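Local coordinates for protein retinol dehydratase (Spodoptera frugiperda, PDB 1X8K) that converts retinol to anhydroretinol, probably through the sulfotransferase chemistry of its family, and holds anhydroretinol beside adenosine-3'-5'-diphosphate, at residues Y105-M110 with V161-P166; S70-G75 with V192-H197; I123-E128 with L200-N205; E133-L138 with I301-D306. The protein carries 2 engineered substitutions. One frame throughout, in Å; residues are numbered along the deposited sequence.

Contact 1 of 4, residues Y105-M110 with V161-P166. With ANR (anhydroretinol), chain E.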
# COMPACT_ATOMS: atom_id res chain seq x y z
N TYR A 105 -10.62 -27.81 15.16
CA TYR A 105 -10.65 -26.60 14.35
C TYR A 105 -10.18 -26.99 12.95
O TYR A 105 -9.00 -26.85 12.58
CB TYR A 105 -9.78 -25.53 15.00
CG TYR A 105 -9.80 -24.15 14.37
CD1 TYR A 105 -9.12 -23.11 14.96
CD2 TYR A 105 -10.48 -23.89 13.18
CE1 TYR A 105 -9.11 -21.84 14.39
CE2 TYR A 105 -10.47 -22.63 12.60
CZ TYR A 105 -9.79 -21.61 13.22
OH TYR A 105 -9.76 -20.35 12.68
N LEU A 106 -11.12 -27.49 12.16
CA LEU A 106 -10.88 -27.97 10.81
C LEU A 106 -9.86 -27.20 9.98
O LEU A 106 -8.97 -27.83 9.40
CB LEU A 106 -12.21 -28.10 10.03
CG LEU A 106 -12.21 -28.66 8.60
CD1 LEU A 106 -11.56 -30.03 8.47
CD2 LEU A 106 -13.63 -28.71 8.14
N ASP A 107 -10.00 -25.87 9.92
CA ASP A 107 -9.17 -25.03 9.04
C ASP A 107 -8.21 -24.12 9.79
O ASP A 107 -7.65 -23.18 9.21
CB ASP A 107 -10.04 -24.15 8.14
CG ASP A 107 -10.94 -23.21 8.94
OD1 ASP A 107 -11.60 -23.72 9.87
OD2 ASP A 107 -11.05 -21.98 8.72
N GLY A 108 -8.04 -24.39 11.08
CA GLY A 108 -7.09 -23.66 11.91
C GLY A 108 -5.65 -23.88 11.46
O GLY A 108 -4.81 -23.00 11.58
N PHE A 109 -5.37 -25.06 10.91
CA PHE A 109 -4.03 -25.39 10.51
C PHE A 109 -3.45 -24.41 9.48
O PHE A 109 -2.23 -24.21 9.44
CB PHE A 109 -4.00 -26.81 9.92
CG PHE A 109 -4.62 -26.92 8.55
CD1 PHE A 109 -3.84 -26.81 7.40
CD2 PHE A 109 -5.99 -27.15 8.41
CE1 PHE A 109 -4.41 -26.91 6.14
CE2 PHE A 109 -6.58 -27.25 7.15
CZ PHE A 109 -5.78 -27.13 6.01
N MET A 110 -4.31 -23.83 8.65
CA MET A 110 -3.86 -23.20 7.41
C MET A 110 -3.03 -21.97 7.67
O MET A 110 -2.35 -21.50 6.77
CB MET A 110 -5.03 -22.85 6.50
CG MET A 110 -5.76 -21.56 6.86
SD MET A 110 -6.98 -21.15 5.63
CE MET A 110 -8.30 -20.50 6.60
N VAL A 161 -16.99 -30.27 15.57
CA VAL A 161 -16.13 -29.58 14.61
C VAL A 161 -16.33 -28.07 14.60
O VAL A 161 -17.45 -27.59 14.53
CB VAL A 161 -16.26 -30.15 13.16
CG1 VAL A 161 -15.28 -29.45 12.19
CG2 VAL A 161 -16.02 -31.68 13.14
N LYS A 162 -15.23 -27.33 14.68
CA LYS A 162 -15.23 -25.88 14.48
C LYS A 162 -14.67 -25.62 13.09
O LYS A 162 -13.80 -26.37 12.64
CB LYS A 162 -14.34 -25.20 15.53
CG LYS A 162 -14.24 -23.68 15.44
CD LYS A 162 -13.24 -23.13 16.46
CE LYS A 162 -12.81 -21.70 16.12
NZ LYS A 162 -11.67 -21.26 16.96
N THR A 163 -15.16 -24.59 12.42
CA THR A 163 -14.64 -24.22 11.10
C THR A 163 -15.13 -22.86 10.66
O THR A 163 -16.27 -22.47 10.94
CB THR A 163 -15.00 -25.27 10.02
OG1 THR A 163 -14.31 -24.97 8.80
CG2 THR A 163 -16.47 -25.17 9.62
N HIS A 164 -14.26 -22.14 9.94
CA HIS A 164 -14.59 -20.86 9.34
C HIS A 164 -14.65 -21.03 7.81
O HIS A 164 -14.68 -20.05 7.05
CB HIS A 164 -13.58 -19.82 9.79
CG HIS A 164 -13.66 -19.47 11.25
ND1 HIS A 164 -14.82 -19.00 11.85
CD2 HIS A 164 -12.73 -19.53 12.23
CE1 HIS A 164 -14.59 -18.78 13.13
NE2 HIS A 164 -13.33 -19.09 13.39
N LEU A 165 -14.69 -22.29 7.37
CA LEU A 165 -14.83 -22.66 5.95
C LEU A 165 -16.23 -22.46 5.35
O LEU A 165 -17.25 -22.77 5.99
CB LEU A 165 -14.37 -24.12 5.71
CG LEU A 165 -12.89 -24.48 5.86
CD1 LEU A 165 -12.71 -25.98 5.74
CD2 LEU A 165 -11.98 -23.75 4.87
N PRO A 166 -16.27 -21.95 4.12
CA PRO A 166 -17.52 -21.87 3.35
C PRO A 166 -18.02 -23.28 3.08
O PRO A 166 -17.20 -24.21 3.11
CB PRO A 166 -17.07 -21.24 2.04
CG PRO A 166 -15.80 -20.57 2.34
CD PRO A 166 -15.13 -21.38 3.39
C15 ANR E . -11.21 -18.00 15.50
C14 ANR E . -9.88 -17.75 15.72
C13 ANR E . -8.90 -18.33 16.53
C20 ANR E . -9.23 -19.23 17.76
C12 ANR E . -7.57 -18.09 16.21
C11 ANR E . -6.39 -18.54 16.80
C10 ANR E . -5.45 -19.27 16.12
C9 ANR E . -4.23 -19.85 16.40
C19 ANR E . -4.14 -21.27 17.04
C8 ANR E . -3.11 -19.12 16.07
C7 ANR E . -1.80 -19.48 16.20
C6 ANR E . -0.47 -19.13 15.85
C1 ANR E . 0.11 -17.82 15.03
C17 ANR E . -0.18 -16.48 15.78
C18 ANR E . -0.27 -17.77 13.54
C2 ANR E . 1.65 -17.68 14.80
C3 ANR E . 2.55 -18.78 15.38
C4 ANR E . 1.79 -19.90 16.11
C5 ANR E . 0.45 -20.06 16.32
C16 ANR E . 0.17 -21.37 17.12

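Contact 2 of 4, residues S70-G75 with V192-H197. With A3P (adenosine-3'-5'-diphosphate), chain H; ANR (anhydroretinol), chain E.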
# COMPACT_ATOMS: atom_id res chain seq x y z
N SER A 70 -19.24 -20.41 10.60
CA SER A 70 -19.35 -18.97 10.71
C SER A 70 -18.24 -18.33 9.90
O SER A 70 -17.15 -18.90 9.77
CB SER A 70 -19.17 -18.58 12.18
OG SER A 70 -17.89 -19.00 12.64
N TYR A 71 -18.50 -17.14 9.37
CA TYR A 71 -17.36 -16.27 9.11
C TYR A 71 -16.79 -15.99 10.51
O TYR A 71 -17.55 -15.92 11.49
CB TYR A 71 -17.74 -14.99 8.36
CG TYR A 71 -16.51 -14.21 8.04
CD1 TYR A 71 -15.78 -14.47 6.87
CD2 TYR A 71 -16.00 -13.30 8.95
CE1 TYR A 71 -14.60 -13.78 6.59
CE2 TYR A 71 -14.82 -12.61 8.69
CZ TYR A 71 -14.14 -12.86 7.51
OH TYR A 71 -12.99 -12.18 7.30
N GLN A 72 -15.46 -15.88 10.65
CA GLN A 72 -14.86 -15.66 11.97
C GLN A 72 -15.44 -14.47 12.73
O GLN A 72 -15.96 -13.55 12.12
CB GLN A 72 -13.36 -15.47 11.84
CG GLN A 72 -12.93 -14.06 11.39
CD GLN A 72 -11.42 -13.91 11.40
OE1 GLN A 72 -10.89 -12.94 11.94
NE2 GLN A 72 -10.73 -14.88 10.82
N ARG A 73 -15.34 -14.51 14.06
CA ARG A 73 -15.75 -13.42 14.99
C ARG A 73 -17.23 -13.08 14.99
O ARG A 73 -17.63 -11.95 15.30
CB ARG A 73 -14.89 -12.16 14.81
CG ARG A 73 -13.40 -12.41 14.90
CD ARG A 73 -12.99 -13.10 16.16
NE ARG A 73 -12.86 -12.15 17.25
CZ ARG A 73 -12.60 -12.47 18.51
NH1 ARG A 73 -12.45 -13.73 18.85
NH2 ARG A 73 -12.50 -11.52 19.43
N SER A 74 -18.04 -14.09 14.66
CA SER A 74 -19.51 -13.99 14.59
C SER A 74 -20.25 -14.64 15.77
O SER A 74 -21.46 -14.49 15.85
CB SER A 74 -20.04 -14.61 13.28
OG SER A 74 -19.30 -14.20 12.15
N GLY A 75 -19.56 -15.34 16.67
CA GLY A 75 -20.24 -16.03 17.76
C GLY A 75 -19.97 -17.53 17.86
O GLY A 75 -20.72 -18.27 18.52
N VAL A 192 -14.61 -4.91 13.00
CA VAL A 192 -13.95 -4.45 14.21
C VAL A 192 -13.44 -5.61 15.06
O VAL A 192 -12.28 -5.61 15.46
CB VAL A 192 -14.83 -3.54 15.08
CG1 VAL A 192 -14.14 -3.24 16.38
CG2 VAL A 192 -15.17 -2.24 14.34
N SER A 193 -14.29 -6.59 15.34
CA SER A 193 -13.80 -7.74 16.10
C SER A 193 -12.60 -8.37 15.42
O SER A 193 -11.58 -8.60 16.08
CB SER A 193 -14.88 -8.78 16.37
OG SER A 193 -14.44 -9.68 17.38
N SER A 194 -12.70 -8.61 14.12
CA SER A 194 -11.62 -9.22 13.35
C SER A 194 -10.33 -8.39 13.38
O SER A 194 -9.22 -8.94 13.38
CB SER A 194 -12.04 -9.42 11.90
OG SER A 194 -12.68 -10.66 11.77
N PHE A 195 -10.49 -7.07 13.37
CA PHE A 195 -9.34 -6.18 13.35
C PHE A 195 -8.54 -6.43 14.61
O PHE A 195 -7.34 -6.67 14.53
CB PHE A 195 -9.80 -4.74 13.26
CG PHE A 195 -8.83 -3.74 13.82
CD1 PHE A 195 -7.69 -3.41 13.12
CD2 PHE A 195 -9.09 -3.10 15.02
CE1 PHE A 195 -6.81 -2.46 13.60
CE2 PHE A 195 -8.23 -2.16 15.52
CZ PHE A 195 -7.08 -1.84 14.79
N HIS A 196 -9.23 -6.43 15.75
CA HIS A 196 -8.62 -6.65 17.06
C HIS A 196 -7.99 -8.04 17.19
O HIS A 196 -6.89 -8.19 17.72
CB HIS A 196 -9.64 -6.42 18.16
CG HIS A 196 -9.88 -4.98 18.47
ND1 HIS A 196 -9.03 -4.23 19.24
CD2 HIS A 196 -10.88 -4.15 18.10
CE1 HIS A 196 -9.48 -3.00 19.33
NE2 HIS A 196 -10.61 -2.92 18.65
N HIS A 197 -8.69 -9.05 16.68
CA HIS A 197 -8.23 -10.43 16.74
C HIS A 197 -6.91 -10.56 15.98
O HIS A 197 -5.98 -11.27 16.41
CB HIS A 197 -9.32 -11.33 16.15
CG HIS A 197 -8.89 -12.73 15.89
ND1 HIS A 197 -8.28 -13.10 14.72
CD2 HIS A 197 -9.03 -13.85 16.63
CE1 HIS A 197 -8.04 -14.40 14.75
NE2 HIS A 197 -8.48 -14.88 15.90
P1 A3P H . -16.24 -8.71 20.07
O1P A3P H . -17.19 -7.94 19.17
O2P A3P H . -16.43 -8.40 21.54
O3P A3P H . -14.82 -8.66 19.58
P2 A3P H . -16.08 -15.80 17.61
O4P A3P H . -14.69 -15.29 17.31
O5P A3P H . -16.14 -16.82 18.72
O6P A3P H . -16.89 -16.19 16.39
O5' A3P H . -16.82 -14.49 18.23
C5' A3P H . -16.08 -13.56 19.00
C4' A3P H . -16.94 -12.38 19.41
O4' A3P H . -17.98 -12.86 20.26
C3' A3P H . -16.07 -11.44 20.22
O3' A3P H . -16.73 -10.23 19.84
C2' A3P H . -16.47 -11.61 21.66
O2' A3P H . -16.27 -10.52 22.55
C1' A3P H . -17.82 -12.32 21.59
N9 A3P H . -18.21 -13.20 22.70
C8 A3P H . -17.53 -14.25 23.19
N7 A3P H . -18.22 -14.83 24.21
C5 A3P H . -19.35 -14.12 24.35
C6 A3P H . -20.48 -14.17 25.19
N6 A3P H . -20.53 -15.14 26.13
N1 A3P H . -21.48 -13.26 25.03
C2 A3P H . -21.44 -12.29 24.08
N3 A3P H . -20.38 -12.17 23.24
C4 A3P H . -19.32 -13.13 23.40
C15 ANR E . -11.21 -18.00 15.50
C14 ANR E . -9.88 -17.75 15.72
C13 ANR E . -8.90 -18.33 16.53
C20 ANR E . -9.23 -19.23 17.76
C12 ANR E . -7.57 -18.09 16.21
C11 ANR E . -6.39 -18.54 16.80
C10 ANR E . -5.45 -19.27 16.12
C9 ANR E . -4.23 -19.85 16.40
C19 ANR E . -4.14 -21.27 17.04
C8 ANR E . -3.11 -19.12 16.07
C7 ANR E . -1.80 -19.48 16.20
C6 ANR E . -0.47 -19.13 15.85
C1 ANR E . 0.11 -17.82 15.03
C17 ANR E . -0.18 -16.48 15.78
C18 ANR E . -0.27 -17.77 13.54
C2 ANR E . 1.65 -17.68 14.80
C3 ANR E . 2.55 -18.78 15.38
C4 ANR E . 1.79 -19.90 16.11
C5 ANR E . 0.45 -20.06 16.32
C16 ANR E . 0.17 -21.37 17.12
O HOH W 1 -8.34 -11.72 12.55

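Contact 3 of 4, residues I123-E128 with L200-N205. With ANR (anhydroretinol), chain E.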
# COMPACT_ATOMS: atom_id res chain seq x y z
N ILE A 123 7.75 -11.88 14.72
CA ILE A 123 6.60 -10.98 14.78
C ILE A 123 6.25 -10.52 16.22
O ILE A 123 5.46 -9.59 16.39
CB ILE A 123 5.38 -11.59 14.00
CG1 ILE A 123 4.96 -12.94 14.59
CG2 ILE A 123 5.72 -11.72 12.50
CD1 ILE A 123 3.71 -13.56 13.96
N LEU A 124 6.89 -11.15 17.22
CA LEU A 124 6.65 -10.88 18.65
C LEU A 124 7.62 -9.86 19.21
O LEU A 124 8.80 -9.92 18.88
CB LEU A 124 6.77 -12.15 19.52
CG LEU A 124 6.00 -13.42 19.12
CD1 LEU A 124 6.63 -14.62 19.78
CD2 LEU A 124 4.53 -13.33 19.46
N PRO A 125 7.11 -8.95 20.05
CA PRO A 125 7.94 -8.01 20.81
C PRO A 125 9.11 -8.70 21.47
O PRO A 125 10.24 -8.23 21.34
CB PRO A 125 6.99 -7.48 21.89
CG PRO A 125 5.65 -7.60 21.34
CD PRO A 125 5.67 -8.74 20.34
N ASN A 126 8.85 -9.80 22.18
CA ASN A 126 9.92 -10.50 22.89
C ASN A 126 9.99 -11.99 22.55
O ASN A 126 9.41 -12.82 23.27
CB ASN A 126 9.77 -10.34 24.42
CG ASN A 126 9.55 -8.89 24.86
OD1 ASN A 126 8.67 -8.61 25.67
ND2 ASN A 126 10.36 -7.98 24.33
N PRO A 127 10.69 -12.36 21.47
CA PRO A 127 10.83 -13.78 21.11
C PRO A 127 11.50 -14.58 22.25
O PRO A 127 11.22 -15.78 22.43
CB PRO A 127 11.71 -13.75 19.85
CG PRO A 127 11.55 -12.34 19.32
CD PRO A 127 11.39 -11.46 20.53
N GLU A 128 12.33 -13.87 23.03
CA GLU A 128 13.16 -14.43 24.10
C GLU A 128 12.40 -14.64 25.43
O GLU A 128 13.02 -14.80 26.49
CB GLU A 128 14.41 -13.54 24.30
CG GLU A 128 14.21 -12.28 25.15
CD GLU A 128 13.49 -11.13 24.44
OE1 GLU A 128 13.36 -11.13 23.19
OE2 GLU A 128 13.06 -10.19 25.15
N LEU A 200 -4.47 -9.21 18.17
CA LEU A 200 -4.25 -10.21 19.20
C LEU A 200 -3.11 -11.15 18.89
O LEU A 200 -2.20 -11.32 19.71
CB LEU A 200 -5.53 -11.02 19.41
CG LEU A 200 -5.58 -12.11 20.47
CD1 LEU A 200 -5.10 -11.66 21.83
CD2 LEU A 200 -6.99 -12.58 20.59
N LEU A 201 -3.18 -11.77 17.71
CA LEU A 201 -2.22 -12.80 17.31
C LEU A 201 -0.98 -12.23 16.60
O LEU A 201 -0.04 -12.95 16.30
CB LEU A 201 -2.93 -13.86 16.44
CG LEU A 201 -4.16 -14.53 17.07
CD1 LEU A 201 -5.11 -15.14 16.05
CD2 LEU A 201 -3.75 -15.58 18.12
N TYR A 202 -0.99 -10.93 16.35
CA TYR A 202 0.09 -10.23 15.65
C TYR A 202 0.04 -10.50 14.15
O TYR A 202 1.07 -10.64 13.50
CB TYR A 202 1.46 -10.61 16.19
CG TYR A 202 1.74 -10.25 17.63
CD1 TYR A 202 1.68 -11.21 18.63
CD2 TYR A 202 2.13 -8.96 17.98
CE1 TYR A 202 1.98 -10.90 19.95
CE2 TYR A 202 2.44 -8.63 19.30
CZ TYR A 202 2.36 -9.61 20.28
OH TYR A 202 2.66 -9.31 21.60
N LEU A 203 -1.17 -10.56 13.61
CA LEU A 203 -1.37 -10.82 12.19
C LEU A 203 -1.23 -9.55 11.38
O LEU A 203 -0.94 -9.60 10.18
CB LEU A 203 -2.74 -11.46 11.94
CG LEU A 203 -3.11 -12.68 12.78
CD1 LEU A 203 -4.45 -13.25 12.35
CD2 LEU A 203 -2.02 -13.76 12.68
N LEU A 204 -1.43 -8.40 12.04
CA LEU A 204 -1.49 -7.12 11.36
C LEU A 204 -0.24 -6.27 11.67
O LEU A 204 0.29 -6.33 12.76
CB LEU A 204 -2.82 -6.39 11.70
CG LEU A 204 -3.15 -4.98 11.15
CD1 LEU A 204 -3.49 -4.98 9.67
CD2 LEU A 204 -4.28 -4.28 11.94
N ASN A 205 0.23 -5.51 10.68
CA ASN A 205 1.35 -4.59 10.86
C ASN A 205 0.97 -3.49 11.85
O ASN A 205 -0.01 -2.77 11.64
CB ASN A 205 1.79 -3.94 9.52
CG ASN A 205 2.18 -4.97 8.45
OD1 ASN A 205 2.11 -6.20 8.65
ND2 ASN A 205 2.59 -4.47 7.29
C15 ANR E . -11.21 -18.00 15.50
C14 ANR E . -9.88 -17.75 15.72
C13 ANR E . -8.90 -18.33 16.53
C20 ANR E . -9.23 -19.23 17.76
C12 ANR E . -7.57 -18.09 16.21
C11 ANR E . -6.39 -18.54 16.80
C10 ANR E . -5.45 -19.27 16.12
C9 ANR E . -4.23 -19.85 16.40
C19 ANR E . -4.14 -21.27 17.04
C8 ANR E . -3.11 -19.12 16.07
C7 ANR E . -1.80 -19.48 16.20
C6 ANR E . -0.47 -19.13 15.85
C1 ANR E . 0.11 -17.82 15.03
C17 ANR E . -0.18 -16.48 15.78
C18 ANR E . -0.27 -17.77 13.54
C2 ANR E . 1.65 -17.68 14.80
C3 ANR E . 2.55 -18.78 15.38
C4 ANR E . 1.79 -19.90 16.11
C5 ANR E . 0.45 -20.06 16.32
C16 ANR E . 0.17 -21.37 17.12

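Contact 4 of 4, residues E133-L138 with I301-D306. With ANR (anhydroretinol), chain E.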
# COMPACT_ATOMS: atom_id res chain seq x y z
N GLU A 133 8.81 -25.16 24.89
CA GLU A 133 8.14 -26.47 24.90
C GLU A 133 6.70 -26.30 24.44
O GLU A 133 6.22 -27.04 23.60
CB GLU A 133 8.19 -27.13 26.29
CG GLU A 133 7.78 -28.61 26.35
CD GLU A 133 8.10 -29.28 27.70
OE1 GLU A 133 8.32 -30.52 27.74
OE2 GLU A 133 8.12 -28.57 28.75
N ARG A 134 6.04 -25.29 24.99
CA ARG A 134 4.65 -25.01 24.67
C ARG A 134 4.48 -24.41 23.29
O ARG A 134 3.61 -24.85 22.54
CB ARG A 134 4.02 -24.14 25.75
CG ARG A 134 4.09 -24.77 27.14
CD ARG A 134 3.16 -24.15 28.17
NE ARG A 134 1.79 -24.10 27.65
CZ ARG A 134 0.78 -23.47 28.25
NH1 ARG A 134 0.98 -22.83 29.41
NH2 ARG A 134 -0.43 -23.49 27.69
N TYR A 135 5.30 -23.42 22.94
CA TYR A 135 5.18 -22.74 21.65
C TYR A 135 5.47 -23.69 20.48
O TYR A 135 4.73 -23.70 19.49
CB TYR A 135 6.07 -21.49 21.61
CG TYR A 135 6.33 -20.85 20.26
CD1 TYR A 135 5.41 -19.96 19.68
CD2 TYR A 135 7.52 -21.10 19.57
CE1 TYR A 135 5.65 -19.37 18.44
CE2 TYR A 135 7.77 -20.52 18.33
CZ TYR A 135 6.85 -19.66 17.77
OH TYR A 135 7.16 -19.10 16.56
N LEU A 136 6.50 -24.52 20.61
CA LEU A 136 6.83 -25.50 19.57
C LEU A 136 5.77 -26.59 19.46
O LEU A 136 5.53 -27.11 18.37
CB LEU A 136 8.22 -26.09 19.77
CG LEU A 136 9.34 -25.07 19.59
CD1 LEU A 136 10.66 -25.65 20.07
CD2 LEU A 136 9.45 -24.60 18.15
N GLY A 137 5.15 -26.95 20.59
CA GLY A 137 3.99 -27.82 20.59
C GLY A 137 2.86 -27.21 19.76
O GLY A 137 2.22 -27.90 18.95
N LEU A 138 2.61 -25.91 19.94
CA LEU A 138 1.56 -25.25 19.19
C LEU A 138 1.82 -25.32 17.69
O LEU A 138 0.89 -25.54 16.88
CB LEU A 138 1.41 -23.79 19.63
CG LEU A 138 0.04 -23.35 20.14
CD1 LEU A 138 -1.12 -24.15 19.49
CD2 LEU A 138 -0.01 -23.47 21.65
N ILE A 301 2.10 -18.58 27.15
CA ILE A 301 3.04 -19.03 26.13
C ILE A 301 3.89 -17.84 25.68
O ILE A 301 5.12 -17.95 25.59
CB ILE A 301 2.33 -19.72 24.94
CG1 ILE A 301 1.51 -20.92 25.44
CG2 ILE A 301 3.34 -20.12 23.86
CD1 ILE A 301 1.01 -21.81 24.36
N GLY A 302 3.21 -16.71 25.43
CA GLY A 302 3.84 -15.46 25.05
C GLY A 302 3.42 -14.99 23.67
O GLY A 302 4.06 -14.12 23.09
N ILE A 303 2.33 -15.55 23.14
CA ILE A 303 1.97 -15.26 21.76
C ILE A 303 0.74 -14.38 21.58
O ILE A 303 0.21 -14.26 20.47
CB ILE A 303 1.84 -16.55 20.92
CG1 ILE A 303 0.73 -17.45 21.46
CG2 ILE A 303 3.17 -17.26 20.83
CD1 ILE A 303 0.16 -18.36 20.41
N LEU A 304 0.28 -13.76 22.66
CA LEU A 304 -0.87 -12.87 22.57
C LEU A 304 -0.45 -11.46 22.92
O LEU A 304 0.34 -11.26 23.86
CB LEU A 304 -1.97 -13.32 23.52
CG LEU A 304 -2.70 -14.66 23.29
CD1 LEU A 304 -4.04 -14.61 24.00
CD2 LEU A 304 -2.88 -15.04 21.83
N ALA A 305 -0.95 -10.47 22.18
CA ALA A 305 -0.55 -9.08 22.41
C ALA A 305 -1.21 -8.47 23.64
O ALA A 305 -2.37 -8.78 23.95
CB ALA A 305 -0.83 -8.25 21.19
N ASP A 306 -0.45 -7.63 24.36
CA ASP A 306 -1.00 -6.75 25.40
C ASP A 306 -2.18 -5.95 24.83
O ASP A 306 -2.16 -5.54 23.67
CB ASP A 306 0.04 -5.71 25.87
CG ASP A 306 1.35 -6.30 26.35
OD1 ASP A 306 1.41 -7.48 26.79
OD2 ASP A 306 2.40 -5.61 26.36
C15 ANR E . -11.21 -18.00 15.50
C14 ANR E . -9.88 -17.75 15.72
C13 ANR E . -8.90 -18.33 16.53
C20 ANR E . -9.23 -19.23 17.76
C12 ANR E . -7.57 -18.09 16.21
C11 ANR E . -6.39 -18.54 16.80
C10 ANR E . -5.45 -19.27 16.12
C9 ANR E . -4.23 -19.85 16.40
C19 ANR E . -4.14 -21.27 17.04
C8 ANR E . -3.11 -19.12 16.07
C7 ANR E . -1.80 -19.48 16.20
C6 ANR E . -0.47 -19.13 15.85
C1 ANR E . 0.11 -17.82 15.03
C17 ANR E . -0.18 -16.48 15.78
C18 ANR E . -0.27 -17.77 13.54
C2 ANR E . 1.65 -17.68 14.80
C3 ANR E . 2.55 -18.78 15.38
C4 ANR E . 1.79 -19.90 16.11
C5 ANR E . 0.45 -20.06 16.32
C16 ANR E . 0.17 -21.37 17.12

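Contact 1 of 4, residues Y105-M110 with V161-P166
Lys162 lies along one face of Tyr105. Its CB starts 4.1 Å from Tyr105 CA. With CG anti to the backbone N (chi1 180°) and the chain extended beyond it, CD comes near the ring's CG, and CE lies over the ring centre, 6° off the normal: a CH-pi contact. NZ is still over that face, 4.0 Å from the centroid of the Tyr105 ring, a cation-pi contact, and it ends 3.3 Å from C20 of the anhydroretinol. Gly108 CA packs on the opposite face. The two backbones form a parallel bridge at the outermost strand of the sulfotransferase sheet, where Leu106 N donates to Lys162 O (2.9 Å).

Beyond the bridge Asp107 takes over. Its OD1 accepts from His164 N at 3.1 Å on the syn side, 33° out of the carboxylate plane, and from Thr163 OG1 at 3.2 Å, higher above the same face. Thr163 OG1 itself accepts from Leu165 N, an ST turn. Leu106 CD2 meets Leu165 CD1 at 3.7 Å. His164 ND1 bonds to Ser70 O, while its NE2 lies 3.2 Å from retinoid C15. Two donors on one buried carboxylate oxygen suggest that Asp107 holds the His164 backbone, from which the ring edge approaches the ligand.

Contact 2 of 4, residues S70-G75 with V192-H197
Ser193 brings helix 187-201 against Arg73. Its OG accepts from Arg73 NE at 2.9 Å, with the oxygen tilted 28° from the guanidinium plane. OG is anti to the backbone N (chi1 -166°), a position that is also near the 3'-phosphate of adenosine-3'-5'-diphosphate; its modelled approach to O3P there is very short, and the detail of that bond is therefore doubtful. The rest of the guanidinium is shared out, NH1 giving a weak bond to O4P of the 5'-phosphate and NH2 a bond to Phe310 O.

Next in sequence, Ser194 turns its OG to Gln72 OE1 (2.9 Å). The hydroxyl approaches well to the side of the carbonyl, at a C=O...O angle of 109°. The same OG lies at the edge of the Tyr71 ring.

Residues 70-75 follow strand 66-70 and precede helix 76-87, the place of the phosphate-binding loop in this P-loop-like fold. Gly75, the N-cap of that helix, donates its N to O6P at 2.8 Å.

One turn on from Ser193, His197 lays its CB over one face of the Arg73 guanidinium, while C5' of the nucleotide covers the other. A water bridges His197 ND1, Gln72 OE1 and Ser194 O, lying 2.6 Å from that ND1. At the far side of the imidazole, His197 NE2 comes 3.2 Å from C14 of the anhydroretinol.

Contact 3 of 4, residues I123-E128 with L200-N205
Ile123 and Tyr202 mark the nearest backbone approach, with CA atoms 6.6 Å apart, between an irregular loop and the end of helix 187-201. The helix closes in a Schellman motif: Leu203 N returns to Ala198 O and Tyr202 N to Arg199 O. Tyr202 is its C-prime residue, with phi at 76°, and the turn directs its CB toward residues 123-128, whereas the CB of Leu201 points away from them.

Tyr202 then meets three consecutive residues. The carbonyl oxygen of Ile123 lies 3.7 Å from Tyr202 CD2. Leu124 reaches the ring with one branch, its CD2 standing 3.6 Å from Tyr202 CE1 and equally near CD1, and the two side chains cross at about a right angle. Pro125 comes from the direction opposite to the tyrosine and brings its CD to 3.4 Å from Tyr202 CE2, with both CD and CG close to the hydroxyl.

The loop belongs to the calcium-binding region of the enzyme, in which Glu118, Asn121 and Asp122 are ligands; the side chain of Leu124 is near that of Asn121 and about 8 Å from a bound calcium ion. Across the helix end, Leu201 faces the retinoid, its CD1 3.7 Å from C11 and its O 3.6 Å from the ring methyl C17. Ile123 CD1 packs beside this turn, 4.3 Å from Tyr202 CB, and Ala305 touches the tyrosine from a further loop.

Contact 4 of 4, residues E133-L138 with I301-D306
Leu138 N donates to Arg134 O at 3.0 Å, the shorter of the backbone bonds within residues 133-138, and this helical turn sets both side chains against Ile301. Helix 132-143 thus packs its side chains on the end of helix 297-301, which Gly302 terminates with a positive phi of 118°, and on the loop that follows.

Ile301 divides its branches between three partners. CG1 is anti to the carbonyl carbon (chi1 -58°) and lies over one face of the Arg134 guanidinium, offset toward the rim and 3.9 Å from Arg134 CZ. The flat face of the charged group packs on this aliphatic carbon by van der Waals contact; Arg134 also touches Asp297. Further along the arm, Ile301 CD1 meets Leu138 CD2 at 3.3 Å. The other branch, CG2, rests on Tyr135 CB at 3.8 Å.

After the glycine turn, Ile303 comes back to the same helix and crosses Tyr135 obliquely, its CG2 being 3.7 Å from Tyr135 CD1. All the contacts between the segments are of apolar or dispersion character. On the helix side, Tyr135 and Leu138 border the ring end of the anhydroretinol: C3 is near the Tyr135 ring, and the ring methyl C16 lies 3.6 Å from Leu138 CG.

In the fold
All four contacts touch the anhydroretinol, but at different points along it. Contacts 1 and 2 are central and polar, each centred about 7 Å from the middle of the chain, and they sit at the C15 end beside the nucleotide; they touch each other, His164 CE1 packing on Gln72 CA. Contacts 3 and 4 lie about 20 Å out and are almost wholly apolar, bordering the ring end and the adjoining chain. They are joined to each other by Leu200 O and Ala305 N, 2.9 Å apart and probably hydrogen-bonded. Helix 187-201 serves both contact 2 and contact 3, and Phe195 of one packs on Leu204 of the other. Surface exposure appears in the outer pair, at Pro125 and Arg134.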